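Local structure of mandelate racemase/muconate lactonizing enzyme, C-terminal domain protein (Paracoccus denitrificans, 4DWD) at residues L126-S131 with V323-R328; E152-A157 with A340-G345; I194-N199 with L217-F222; P270-M275 with P297-P302; G292-P297 with M319-E324. The protein binds magnesium ions and, as a member of the mandelate racemase/muconate lactonizing enzyme family, may act as a hydro-lyase. All coordinates share one frame; numbering follows the deposited sequence. Where two conformers were deposited one is given.

Overall arrangement
All five interactions belong to the barrel domain of an enolase-superfamily fold. Interactions 1 and 2 join its beginning to its end, interaction 1 closing the ring through strands 125-132 and 323-325; between come interaction 3, then 4 and 5, whose segments alternate. Interaction 5 shares V323 and E324 with interaction 1 and P297 with interaction 4; the centres of these three lie about 12 to 13 Å apart. Interaction 2, its centre about 8 Å from that of interaction 1, ties helix 140-154 to a loop away from the metal site. Interaction 3 supplies D197, a residue seen to bind calcium in a crystal of this protein, and interactions 1 and 4 approach E223 of the same site, framing it.

Interaction 1. Residues L126-S131 with V323-R328; sequences LPCYSS and VELADR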
# COMPACT_ATOMS: atom_id res chain seq x y z
N LEU B 126 8.81 -39.09 -14.21
CA LEU B 126 8.52 -38.02 -13.27
C LEU B 126 8.80 -38.48 -11.85
O LEU B 126 8.25 -39.49 -11.42
CB LEU B 126 7.07 -37.55 -13.40
CG LEU B 126 6.64 -36.91 -14.73
CD1 LEU B 126 6.26 -37.95 -15.76
CD2 LEU B 126 5.48 -35.93 -14.51
N PRO B 127 9.66 -37.76 -11.12
CA PRO B 127 9.92 -38.17 -9.73
C PRO B 127 8.66 -38.09 -8.87
O PRO B 127 7.80 -37.24 -9.12
CB PRO B 127 10.96 -37.16 -9.24
CG PRO B 127 10.81 -35.99 -10.15
CD PRO B 127 10.41 -36.55 -11.48
N CYS B 128 8.55 -38.97 -7.89
CA CYS B 128 7.42 -38.94 -6.96
C CYS B 128 7.84 -38.47 -5.56
O CYS B 128 9.02 -38.50 -5.21
CB CYS B 128 6.75 -40.32 -6.87
SG CYS B 128 7.61 -41.55 -5.85
N TYR B 129 6.87 -38.01 -4.77
CA TYR B 129 7.08 -37.87 -3.32
C TYR B 129 6.05 -38.69 -2.57
O TYR B 129 4.88 -38.73 -2.96
CB TYR B 129 7.12 -36.39 -2.88
CG TYR B 129 5.81 -35.61 -2.76
CD1 TYR B 129 5.01 -35.72 -1.63
CD2 TYR B 129 5.42 -34.69 -3.75
CE1 TYR B 129 3.84 -34.97 -1.49
CE2 TYR B 129 4.26 -33.94 -3.62
CZ TYR B 129 3.47 -34.09 -2.49
OH TYR B 129 2.33 -33.36 -2.33
N SER B 130 6.49 -39.37 -1.51
CA SER B 130 5.59 -40.15 -0.68
C SER B 130 4.83 -39.20 0.22
O SER B 130 5.43 -38.51 1.07
CB SER B 130 6.37 -41.16 0.17
OG SER B 130 7.06 -42.09 -0.63
N SER B 131 3.51 -39.17 0.04
CA SER B 131 2.63 -38.28 0.78
C SER B 131 1.90 -39.14 1.81
O SER B 131 1.06 -39.97 1.45
CB SER B 131 1.66 -37.61 -0.18
OG SER B 131 0.90 -36.62 0.48
N VAL B 323 5.95 -35.31 -8.04
CA VAL B 323 4.53 -35.65 -8.17
C VAL B 323 4.01 -36.34 -6.90
O VAL B 323 4.62 -37.27 -6.39
CB VAL B 323 4.33 -36.62 -9.36
CG1 VAL B 323 2.87 -37.04 -9.48
CG2 VAL B 323 4.81 -35.98 -10.65
N GLU B 324 2.87 -35.88 -6.39
CA GLU B 324 2.28 -36.47 -5.19
C GLU B 324 1.84 -37.92 -5.38
O GLU B 324 1.14 -38.26 -6.34
CB GLU B 324 1.10 -35.63 -4.70
CG GLU B 324 0.56 -36.16 -3.37
CD GLU B 324 -0.37 -35.21 -2.64
OE1 GLU B 324 -0.87 -34.24 -3.24
OE2 GLU B 324 -0.62 -35.47 -1.45
N LEU B 325 2.26 -38.77 -4.44
CA LEU B 325 1.81 -40.15 -4.31
C LEU B 325 1.27 -40.38 -2.90
O LEU B 325 2.02 -40.58 -1.93
CB LEU B 325 2.93 -41.15 -4.65
CG LEU B 325 2.55 -42.64 -4.50
CD1 LEU B 325 1.45 -43.02 -5.50
CD2 LEU B 325 3.78 -43.50 -4.68
N ALA B 326 -0.06 -40.33 -2.79
CA ALA B 326 -0.72 -40.35 -1.48
C ALA B 326 -1.06 -41.76 -0.99
O ALA B 326 -0.80 -42.76 -1.67
CB ALA B 326 -1.95 -39.45 -1.49
N ASP B 327 -1.66 -41.83 0.20
CA ASP B 327 -1.91 -43.09 0.90
C ASP B 327 -2.79 -44.06 0.14
O ASP B 327 -3.67 -43.66 -0.61
CB ASP B 327 -2.55 -42.81 2.26
CG ASP B 327 -1.90 -41.65 2.99
OD1 ASP B 327 -2.14 -40.50 2.58
OD2 ASP B 327 -1.17 -41.90 3.98
N ARG B 328 -2.53 -45.34 0.35
CA ARG B 328 -3.39 -46.41 -0.15
C ARG B 328 -3.57 -46.38 -1.66
O ARG B 328 -4.66 -46.65 -2.18
CB ARG B 328 -4.75 -46.41 0.57
CG ARG B 328 -4.66 -46.59 2.08
CD ARG B 328 -4.02 -47.91 2.47
NE ARG B 328 -4.53 -49.04 1.68
CZ ARG B 328 -5.60 -49.76 1.99
NH1 ARG B 328 -6.30 -49.50 3.09
NH2 ARG B 328 -5.98 -50.76 1.19
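C128-S130 and V323-L325 run as neighbouring parallel strands, stitched by backbone bonds from V323 N to P127 O, Y129 N to V323 O, L325 N to Y129 O and S131 N to L325 O. The pairing closes the modified TIM barrel of the enolase superfamily, joining its first strand, 125-132, to its last, 323-325. On one face Y129 and E324 meet. With CG set between the backbone N and the carbonyl carbon (chi1 77°), the Y129 ring lies over E324, whose CA stands 3.9 Å from the ring centroid; ring and carboxylate planes are only 20° apart. The Y129 hydroxyl is hydrogen-bonded to K160 NZ. With a leucine in place of Y129, K160 would probably lose this partner and the E324 backbone the ring lying against it. Y129 also comes within about 4 Å, side chain to side chain, of the metal-site residue E223. Near the start of both segments, L126 CB touches V323 CG2 at 3.9 Å, and V323 packs on against helix 304-314. The E324 carboxylate is gripped at both oxygens: Q299 N binds OE1, while S131 OG donates to OE2 at 2.7 Å, on its anti side and 23° out of the carboxylate plane.

Interaction 2. Residues E152-A157 with A340-G345; sequences EAEQPA and AEPVDG
G345 lies against the C-terminal end of helix 140-154, where E154 and Q155 turn their carbonyls toward it. The closest approaches are weak CA-H...O contacts: G345 CA is 3.2 Å from Q155 O and 3.4 Å from E154 O. A beta carbon at G345 would clash with Q155 O, and the residue also has a positive phi of 77°, so both the packing and the backbone favour glycine. A single water supplies the polar link, donating to E154 O at 2.7 Å and accepting from G345 N at 2.8 Å. Apolar contact is slight: the CB and CG methylenes of E154 cross the P342 ring at its CG, 4.2 Å from E154 CG. P342 itself packs on L325 and C128 of the barrel strands. Beyond these methylenes the E154 chain runs extended, and its carboxylate is fixed by R150, W329 and S130, none of them in the loop 340-345. On the solvent side the Q155 amide lies beside D344 CA, OE1 3.9 Å away. The loop leading into strand 346-348 is thus held to the helix end by close backbone fit and one bridging water, rather than by charges or direct hydrogen bonds between the two.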
# COMPACT_ATOMS: atom_id res chain seq x y z
N GLU B 152 10.81 -47.19 2.01
CA GLU B 152 11.39 -48.46 1.55
C GLU B 152 10.68 -48.94 0.28
O GLU B 152 11.32 -49.42 -0.66
CB GLU B 152 11.32 -49.53 2.65
CG GLU B 152 12.17 -50.78 2.38
CD GLU B 152 11.55 -51.75 1.38
OE1 GLU B 152 10.31 -51.78 1.22
OE2 GLU B 152 12.32 -52.49 0.74
N ALA B 153 9.36 -48.79 0.25
CA ALA B 153 8.54 -49.30 -0.86
C ALA B 153 8.65 -48.45 -2.12
O ALA B 153 8.58 -48.97 -3.25
CB ALA B 153 7.09 -49.42 -0.42
N GLU B 154 8.84 -47.15 -1.94
CA GLU B 154 8.62 -46.19 -3.03
C GLU B 154 9.87 -45.45 -3.51
O GLU B 154 9.88 -44.88 -4.60
CB GLU B 154 7.51 -45.20 -2.62
CG GLU B 154 6.18 -45.91 -2.39
CD GLU B 154 5.17 -45.14 -1.56
OE1 GLU B 154 5.20 -43.89 -1.53
OE2 GLU B 154 4.30 -45.81 -0.96
N GLN B 155 10.93 -45.47 -2.69
CA GLN B 155 12.19 -44.78 -3.02
C GLN B 155 11.96 -43.36 -3.53
O GLN B 155 12.48 -42.99 -4.60
CB GLN B 155 12.99 -45.59 -4.04
CG GLN B 155 13.58 -46.88 -3.51
CD GLN B 155 14.56 -47.49 -4.49
OE1 GLN B 155 14.21 -47.81 -5.63
NE2 GLN B 155 15.81 -47.64 -4.07
N PRO B 156 11.20 -42.54 -2.77
CA PRO B 156 10.78 -41.25 -3.31
C PRO B 156 11.88 -40.18 -3.33
O PRO B 156 12.87 -40.29 -2.61
CB PRO B 156 9.66 -40.83 -2.35
CG PRO B 156 10.09 -41.41 -1.05
CD PRO B 156 10.67 -42.76 -1.41
N ALA B 157 11.67 -39.15 -4.15
CA ALA B 157 12.59 -38.02 -4.21
C ALA B 157 12.39 -37.06 -3.04
O ALA B 157 13.25 -36.22 -2.77
CB ALA B 157 12.44 -37.30 -5.55
N ALA B 340 -1.26 -45.79 -10.65
CA ALA B 340 0.01 -45.25 -10.16
C ALA B 340 0.83 -46.28 -9.39
O ALA B 340 0.34 -46.90 -8.45
CB ALA B 340 -0.25 -44.04 -9.27
N GLU B 341 2.08 -46.44 -9.80
CA GLU B 341 2.99 -47.40 -9.16
C GLU B 341 4.41 -46.99 -9.53
O GLU B 341 4.83 -47.17 -10.67
CB GLU B 341 2.69 -48.83 -9.64
CG GLU B 341 3.55 -49.93 -9.04
CD GLU B 341 3.04 -51.31 -9.43
OE1 GLU B 341 1.87 -51.41 -9.87
OE2 GLU B 341 3.80 -52.29 -9.29
N PRO B 342 5.15 -46.42 -8.56
CA PRO B 342 6.47 -45.90 -8.91
C PRO B 342 7.47 -47.02 -9.22
O PRO B 342 7.36 -48.12 -8.67
CB PRO B 342 6.89 -45.14 -7.65
CG PRO B 342 6.15 -45.81 -6.54
CD PRO B 342 4.86 -46.29 -7.12
N VAL B 343 8.41 -46.74 -10.12
CA VAL B 343 9.52 -47.64 -10.44
C VAL B 343 10.79 -46.81 -10.29
O VAL B 343 10.93 -45.76 -10.91
CB VAL B 343 9.40 -48.17 -11.89
CG1 VAL B 343 10.63 -48.97 -12.29
CG2 VAL B 343 8.14 -49.01 -12.05
N ASP B 344 11.71 -47.27 -9.43
CA ASP B 344 12.94 -46.54 -9.14
C ASP B 344 12.65 -45.09 -8.76
O ASP B 344 13.38 -44.17 -9.15
CB ASP B 344 13.92 -46.60 -10.34
CG ASP B 344 14.36 -48.01 -10.67
OD1 ASP B 344 14.31 -48.90 -9.79
OD2 ASP B 344 14.77 -48.24 -11.83
N GLY B 345 11.56 -44.91 -8.00
CA GLY B 345 11.17 -43.60 -7.47
C GLY B 345 10.51 -42.66 -8.47
O GLY B 345 10.33 -41.47 -8.16
O HOH W 1 9.80 -46.64 -6.69

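Interaction 3. Residues I194-N199 with L217-F222; sequences IGFDAN and LGYSWF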
# COMPACT_ATOMS: atom_id res chain seq x y z
N ILE B 194 11.94 -32.94 2.83
CA ILE B 194 10.75 -33.28 3.61
C ILE B 194 9.80 -32.08 3.66
O ILE B 194 10.22 -30.96 3.94
CB ILE B 194 11.08 -33.68 5.07
CG1 ILE B 194 12.41 -34.46 5.16
CG2 ILE B 194 9.91 -34.46 5.67
CD1 ILE B 194 12.83 -34.81 6.58
N GLY B 195 8.53 -32.34 3.37
CA GLY B 195 7.47 -31.34 3.53
C GLY B 195 6.56 -31.70 4.70
O GLY B 195 6.48 -32.86 5.11
N PHE B 196 5.87 -30.69 5.22
CA PHE B 196 4.96 -30.87 6.35
C PHE B 196 3.63 -30.26 5.93
O PHE B 196 3.58 -29.08 5.55
CB PHE B 196 5.56 -30.14 7.56
CG PHE B 196 4.76 -30.29 8.84
CD1 PHE B 196 3.54 -29.63 9.02
CD2 PHE B 196 5.28 -31.02 9.91
CE1 PHE B 196 2.83 -29.73 10.21
CE2 PHE B 196 4.57 -31.12 11.10
CZ PHE B 196 3.34 -30.49 11.25
N ASP B 197 2.56 -31.05 6.00
CA ASP B 197 1.23 -30.58 5.63
C ASP B 197 0.38 -30.52 6.89
O ASP B 197 0.04 -31.55 7.48
CB ASP B 197 0.64 -31.54 4.58
CG ASP B 197 -0.70 -31.08 4.02
OD1 ASP B 197 -1.34 -30.18 4.57
OD2 ASP B 197 -1.12 -31.67 3.01
N ALA B 198 0.07 -29.30 7.32
CA ALA B 198 -0.72 -29.06 8.53
C ALA B 198 -2.21 -29.35 8.38
O ALA B 198 -2.92 -29.42 9.39
CB ALA B 198 -0.52 -27.63 9.01
N ASN B 199 -2.68 -29.47 7.14
CA ASN B 199 -4.12 -29.65 6.89
C ASN B 199 -4.94 -28.66 7.74
O ASN B 199 -5.90 -29.04 8.41
CB ASN B 199 -4.55 -31.10 7.13
CG ASN B 199 -3.88 -32.06 6.17
OD1 ASN B 199 -3.00 -32.84 6.56
ND2 ASN B 199 -4.27 -32.00 4.90
N LEU B 217 14.64 -27.53 11.40
CA LEU B 217 14.78 -28.91 10.95
C LEU B 217 15.01 -29.03 9.45
O LEU B 217 14.99 -30.13 8.91
CB LEU B 217 13.53 -29.70 11.34
CG LEU B 217 13.36 -29.96 12.84
CD1 LEU B 217 11.94 -30.42 13.12
CD2 LEU B 217 14.39 -30.98 13.35
N GLY B 218 15.17 -27.89 8.76
CA GLY B 218 15.49 -27.90 7.34
C GLY B 218 14.39 -28.40 6.42
O GLY B 218 14.67 -28.81 5.30
N TYR B 219 13.14 -28.37 6.88
CA TYR B 219 12.04 -28.80 6.01
C TYR B 219 11.96 -27.90 4.78
O TYR B 219 12.33 -26.72 4.83
CB TYR B 219 10.70 -28.85 6.77
CG TYR B 219 10.45 -30.17 7.49
CD1 TYR B 219 11.36 -30.66 8.44
CD2 TYR B 219 9.30 -30.92 7.23
CE1 TYR B 219 11.14 -31.87 9.09
CE2 TYR B 219 9.06 -32.13 7.87
CZ TYR B 219 9.98 -32.61 8.80
OH TYR B 219 9.73 -33.82 9.41
N SER B 220 11.43 -28.48 3.70
CA SER B 220 11.42 -27.78 2.42
C SER B 220 10.16 -26.97 2.15
O SER B 220 10.24 -25.88 1.58
CB SER B 220 11.72 -28.74 1.27
OG SER B 220 13.09 -29.07 1.29
N TRP B 221 9.01 -27.46 2.58
CA TRP B 221 7.77 -26.70 2.43
C TRP B 221 6.80 -27.02 3.51
O TRP B 221 6.93 -28.05 4.20
CB TRP B 221 7.15 -26.84 1.03
CG TRP B 221 6.35 -28.07 0.72
CD1 TRP B 221 4.96 -28.20 0.76
CD2 TRP B 221 6.85 -29.35 0.25
NE1 TRP B 221 4.57 -29.45 0.35
CE2 TRP B 221 5.67 -30.19 0.02
CE3 TRP B 221 8.11 -29.87 -0.01
CZ2 TRP B 221 5.79 -31.50 -0.43
CZ3 TRP B 221 8.21 -31.19 -0.47
CH2 TRP B 221 7.07 -31.98 -0.68
N PHE B 222 5.82 -26.14 3.66
CA PHE B 222 4.86 -26.14 4.78
C PHE B 222 3.49 -25.87 4.18
O PHE B 222 3.19 -24.74 3.79
CB PHE B 222 5.28 -25.03 5.75
CG PHE B 222 4.51 -24.95 7.06
CD1 PHE B 222 3.80 -26.04 7.61
CD2 PHE B 222 4.57 -23.77 7.80
CE1 PHE B 222 3.15 -25.91 8.84
CE2 PHE B 222 3.92 -23.64 9.02
CZ PHE B 222 3.21 -24.71 9.55
O HOH W 2 13.93 -30.75 3.42
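I194 lies over one face of the Y219 ring, its CB 3.9 Å from the centroid and only 17° off the ring normal. The CG2 branch, anti to the backbone N of I194, reaches the rim of the ring and comes to 3.3 Å from Y219 CE2, a tight fit. F196 N lies in the plane of the same ring at its edge, and F196 CB comes obliquely to 3.8 Å from Y219 CD2; the Y219 hydroxyl binds A181 O. On the other side of the sheet W221 folds back over G195: with CG between the backbone N and the carbonyl carbon (chi1 80°), its six-membered ring sits squarely over G195 CA, 3.8 Å from the ring centroid. Any beta carbon on G195 would run into this indole. F196 and F222 run alongside one another in the same direction. Their rings meet obliquely, F196 CD1 being 3.7 Å from F222 CE1, while F196 O lies in the plane of the F222 ring at its edge.

Two backbone bonds join the two segments: S220 N to I194 O, 2.8 Å, and F196 N to W221 O. A Schellman motif with G218 as C-prime ends helix 204-216. Strand 194-197, this helix and strand 221-223 form a beta-alpha-beta crossover. L214 covers F196, Y219 and F222, helix 174-188 packs on I194 and Y219, and strand 158-162 pairs with the far edge of 194-197.

Interaction 4. Residues P270-M275 with P297-P302; sequences PDIVKM and PHQTQP
H298 and D271 cross obliquely, carboxylate and imidazole planes 48° apart, and H298 ND1 donates to D271 OD2 at 2.6 Å. The oxygen lies within 5° of the ring plane, at the ring edge, and is approached on its anti side. D271 reaches there because its CG stands anti to the backbone N (chi1 -176°). Its two oxygens divide the work. OD1 accepts from V273 N at 2.9 Å, forming an Asx turn that fixes the carboxylate to its own loop, whereas OD2 takes H298 and a water. That water also donates to Q299 OE1 and accepts from T300 N, so D271 is linked to the chain beyond H298 as well. This His-carboxylate pair, set on the loops after the sixth and seventh strands of the barrel, resembles the His-Asp pair of mandelate racemase; H298 comes within about 3 Å, side chain to side chain, of the metal-site residue E249. An alanine in place of D271 would be likely to leave H298 ND1 without its acceptor, the imidazole freer to turn and the 271-273 turn without its side-chain clasp. K274 approaches the same ring obliquely, its CE 3.8 Å from H298 CE1, while its amino group turns to S43 OG. Along the backbone, H298 N makes a weak, long bond to P270 O, and a second water bridges I272 N to H298 O. The Q299 amide reaches forward to Q301: NE2 donates in the carbonyl plane, on a lone pair of Q301 O at 2.7 Å, and OE1 accepts from Q301 N at 3.0 Å.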
# COMPACT_ATOMS: atom_id res chain seq x y z
N PRO B 270 -3.36 -26.33 -6.80
CA PRO B 270 -4.71 -26.76 -7.16
C PRO B 270 -4.69 -28.24 -7.63
O PRO B 270 -3.63 -28.78 -7.98
CB PRO B 270 -5.07 -25.82 -8.31
CG PRO B 270 -3.75 -25.52 -8.96
CD PRO B 270 -2.76 -25.45 -7.82
N ASP B 271 -5.87 -28.87 -7.64
CA ASP B 271 -6.00 -30.31 -7.89
C ASP B 271 -6.86 -30.51 -9.13
O ASP B 271 -8.01 -30.04 -9.19
CB ASP B 271 -6.64 -30.99 -6.66
CG ASP B 271 -6.74 -32.49 -6.76
OD1 ASP B 271 -6.99 -33.02 -7.86
OD2 ASP B 271 -6.59 -33.15 -5.71
N ILE B 272 -6.31 -31.26 -10.09
CA ILE B 272 -6.93 -31.49 -11.39
C ILE B 272 -8.32 -32.15 -11.36
O ILE B 272 -9.09 -32.01 -12.33
CB ILE B 272 -5.93 -32.29 -12.28
CG1 ILE B 272 -6.23 -32.16 -13.78
CG2 ILE B 272 -5.80 -33.75 -11.84
CD1 ILE B 272 -4.96 -32.38 -14.59
N VAL B 273 -8.64 -32.88 -10.28
CA VAL B 273 -9.97 -33.49 -10.15
C VAL B 273 -10.89 -32.70 -9.24
O VAL B 273 -12.08 -33.04 -9.09
CB VAL B 273 -9.93 -34.98 -9.72
CG1 VAL B 273 -9.17 -35.81 -10.73
CG2 VAL B 273 -9.37 -35.19 -8.33
N LYS B 274 -10.35 -31.62 -8.65
CA LYS B 274 -11.18 -30.70 -7.86
C LYS B 274 -11.67 -29.51 -8.67
O LYS B 274 -12.71 -28.92 -8.35
CB LYS B 274 -10.43 -30.18 -6.63
CG LYS B 274 -10.13 -31.28 -5.62
CD LYS B 274 -9.44 -30.69 -4.40
CE LYS B 274 -9.04 -31.75 -3.38
NZ LYS B 274 -10.23 -32.32 -2.69
N MSE B 275 -10.91 -29.13 -9.69
CA MSE B 275 -11.20 -27.93 -10.49
C MSE B 275 -10.45 -28.04 -11.78
O MSE B 275 -9.37 -28.65 -11.84
CB MSE B 275 -10.77 -26.67 -9.72
CG MSE B 275 -9.27 -26.57 -9.41
SE MSE B 275 -8.25 -25.70 -10.86
CE MSE B 275 -8.69 -23.84 -10.41
N PRO B 297 0.88 -29.43 -8.02
CA PRO B 297 -0.51 -29.84 -7.82
C PRO B 297 -0.73 -30.81 -6.67
O PRO B 297 0.08 -31.73 -6.45
CB PRO B 297 -0.86 -30.53 -9.13
CG PRO B 297 0.01 -29.84 -10.14
CD PRO B 297 1.31 -29.60 -9.42
N HIS B 298 -1.85 -30.63 -5.97
CA HIS B 298 -2.37 -31.63 -5.05
C HIS B 298 -3.00 -32.73 -5.86
O HIS B 298 -3.75 -32.47 -6.82
CB HIS B 298 -3.39 -30.95 -4.15
CG HIS B 298 -4.13 -31.88 -3.22
ND1 HIS B 298 -5.23 -32.56 -3.60
CD2 HIS B 298 -3.92 -32.17 -1.89
CE1 HIS B 298 -5.69 -33.28 -2.55
NE2 HIS B 298 -4.89 -33.04 -1.51
N GLN B 299 -2.70 -33.99 -5.53
CA GLN B 299 -3.37 -35.10 -6.22
C GLN B 299 -3.24 -36.36 -5.38
O GLN B 299 -2.13 -36.77 -5.06
CB GLN B 299 -2.79 -35.28 -7.62
CG GLN B 299 -3.79 -35.77 -8.66
CD GLN B 299 -4.34 -37.14 -8.34
OE1 GLN B 299 -5.55 -37.31 -8.10
NE2 GLN B 299 -3.46 -38.13 -8.30
N THR B 300 -4.37 -36.95 -5.01
CA THR B 300 -4.37 -38.07 -4.06
C THR B 300 -4.98 -39.35 -4.62
O THR B 300 -5.04 -40.34 -3.91
CB THR B 300 -5.10 -37.70 -2.76
OG1 THR B 300 -6.45 -37.32 -3.06
CG2 THR B 300 -4.37 -36.55 -2.05
N GLN B 301 -5.43 -39.33 -5.87
CA GLN B 301 -6.09 -40.50 -6.48
C GLN B 301 -5.14 -41.29 -7.39
O GLN B 301 -4.36 -40.68 -8.13
CB GLN B 301 -7.35 -40.07 -7.23
CG GLN B 301 -8.34 -39.24 -6.40
CD GLN B 301 -8.75 -39.93 -5.10
OE1 GLN B 301 -9.02 -41.14 -5.08
NE2 GLN B 301 -8.80 -39.17 -4.02
N PRO B 302 -5.22 -42.64 -7.36
CA PRO B 302 -4.20 -43.44 -8.05
C PRO B 302 -4.49 -43.76 -9.52
O PRO B 302 -3.61 -44.28 -10.22
CB PRO B 302 -4.21 -44.75 -7.25
CG PRO B 302 -5.61 -44.87 -6.76
CD PRO B 302 -6.03 -43.45 -6.44
O HOH W 3 -6.83 -35.80 -6.00
O HOH W 4 -3.67 -32.48 -9.64

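Interaction 5. Residues G292-P297 with M319-E324; sequences GVEFVP and MTKPVE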
# COMPACT_ATOMS: atom_id res chain seq x y z
N GLY B 292 5.57 -15.89 -11.17
CA GLY B 292 6.80 -16.40 -10.55
C GLY B 292 6.55 -17.25 -9.32
O GLY B 292 7.29 -17.16 -8.35
N VAL B 293 5.49 -18.05 -9.34
CA VAL B 293 5.20 -18.93 -8.22
C VAL B 293 5.35 -20.38 -8.66
O VAL B 293 5.12 -20.72 -9.83
CB VAL B 293 3.81 -18.66 -7.58
CG1 VAL B 293 3.58 -17.19 -7.28
CG2 VAL B 293 2.70 -19.21 -8.41
N GLU B 294 5.74 -21.22 -7.71
CA GLU B 294 5.86 -22.66 -7.96
C GLU B 294 4.49 -23.30 -8.18
O GLU B 294 3.50 -22.89 -7.59
CB GLU B 294 6.55 -23.36 -6.78
CG GLU B 294 8.03 -23.06 -6.61
CD GLU B 294 8.59 -23.77 -5.39
OE1 GLU B 294 8.87 -24.98 -5.48
OE2 GLU B 294 8.72 -23.12 -4.34
N PHE B 295 4.46 -24.32 -9.03
CA PHE B 295 3.23 -25.03 -9.38
C PHE B 295 3.38 -26.51 -9.03
O PHE B 295 4.14 -27.24 -9.69
CB PHE B 295 2.92 -24.83 -10.86
CG PHE B 295 1.58 -25.33 -11.28
CD1 PHE B 295 0.42 -24.63 -10.94
CD2 PHE B 295 1.47 -26.49 -12.04
CE1 PHE B 295 -0.82 -25.08 -11.33
CE2 PHE B 295 0.22 -26.95 -12.45
CZ PHE B 295 -0.92 -26.24 -12.09
N VAL B 296 2.73 -26.94 -7.95
CA VAL B 296 2.95 -28.27 -7.36
C VAL B 296 1.57 -28.86 -7.02
O VAL B 296 1.11 -28.77 -5.89
CB VAL B 296 3.85 -28.21 -6.10
CG1 VAL B 296 4.14 -29.61 -5.57
CG2 VAL B 296 5.16 -27.46 -6.40
N PRO B 297 0.88 -29.43 -8.02
CA PRO B 297 -0.51 -29.84 -7.82
C PRO B 297 -0.73 -30.81 -6.67
O PRO B 297 0.08 -31.73 -6.45
CB PRO B 297 -0.86 -30.53 -9.13
CG PRO B 297 0.01 -29.84 -10.14
CD PRO B 297 1.31 -29.60 -9.42
N MSE B 319 9.68 -27.57 -13.15
CA MSE B 319 9.22 -28.48 -12.09
C MSE B 319 10.19 -28.40 -10.94
O MSE B 319 11.39 -28.61 -11.11
CB MSE B 319 9.07 -29.91 -12.61
CG MSE B 319 7.88 -30.59 -11.95
SE MSE B 319 7.48 -32.39 -12.67
CE MSE B 319 8.91 -33.18 -11.61
N THR B 320 9.68 -28.07 -9.75
CA THR B 320 10.51 -27.83 -8.57
C THR B 320 10.31 -28.85 -7.46
O THR B 320 11.19 -29.02 -6.60
CB THR B 320 10.24 -26.44 -7.98
OG1 THR B 320 8.83 -26.28 -7.76
CG2 THR B 320 10.73 -25.35 -8.93
N LYS B 321 9.15 -29.51 -7.46
CA LYS B 321 8.84 -30.53 -6.46
C LYS B 321 8.29 -31.74 -7.21
O LYS B 321 7.82 -31.61 -8.33
CB LYS B 321 7.84 -30.01 -5.42
CG LYS B 321 8.25 -28.71 -4.71
CD LYS B 321 9.30 -28.93 -3.63
CE LYS B 321 9.47 -27.70 -2.74
NZ LYS B 321 9.92 -26.48 -3.47
N PRO B 322 8.38 -32.93 -6.60
CA PRO B 322 7.92 -34.14 -7.28
C PRO B 322 6.39 -34.27 -7.35
O PRO B 322 5.66 -33.46 -6.79
CB PRO B 322 8.48 -35.27 -6.41
CG PRO B 322 9.53 -34.63 -5.56
CD PRO B 322 9.03 -33.24 -5.32
N VAL B 323 5.95 -35.31 -8.04
CA VAL B 323 4.53 -35.65 -8.17
C VAL B 323 4.01 -36.34 -6.90
O VAL B 323 4.62 -37.27 -6.39
CB VAL B 323 4.33 -36.62 -9.36
CG1 VAL B 323 2.87 -37.04 -9.48
CG2 VAL B 323 4.81 -35.98 -10.65
N GLU B 324 2.87 -35.88 -6.39
CA GLU B 324 2.28 -36.47 -5.19
C GLU B 324 1.84 -37.92 -5.38
O GLU B 324 1.14 -38.26 -6.34
CB GLU B 324 1.10 -35.63 -4.70
CG GLU B 324 0.56 -36.16 -3.37
CD GLU B 324 -0.37 -35.21 -2.64
OE1 GLU B 324 -0.87 -34.24 -3.24
OE2 GLU B 324 -0.62 -35.47 -1.45
O HOH W 5 10.41 -23.84 -2.42
O HOH W 6 6.80 -28.38 -9.36
O HOH W 7 7.01 -25.26 -9.95
O HOH W 8 1.41 -33.65 -7.92
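E294 OE1 is gripped twice from the other segment. T320 OG1 donates to its anti lone pair at 2.6 Å, and K321 NZ forms a salt bridge on its syn lone pair at 2.7 Å. T320 can reach because its OG1 sits between the backbone N and the carbonyl carbon (chi1 52°), while the K321 chain bends at chi2 and chi4 to bring its amino group round. A water joins the other carboxylate oxygen, E294 OE2, to the same K321 NZ. Apolar contact lies beside this pair: both methyls of V296 rest on the K321 chain, V296 CG1 3.7 Å from K321 CB and V296 CG2 3.7 Å from K321 CG. Three further waters span the contact: two join backbones, F295 O to T320 N and P297 O to E324 N, and one joins F295 N to the T320 hydroxyl. The stretches 294-297 and 320-324 run 15° apart, but water and side chains take the place of direct strand pairing. Strand 294-295 instead pairs with 267-268, and 323-325 with 125-132; F295 packs on helix 277-291 and P297 on helices 277-291 and 304-314, while S203 and D171 of a second subunit pack against E294 and T320.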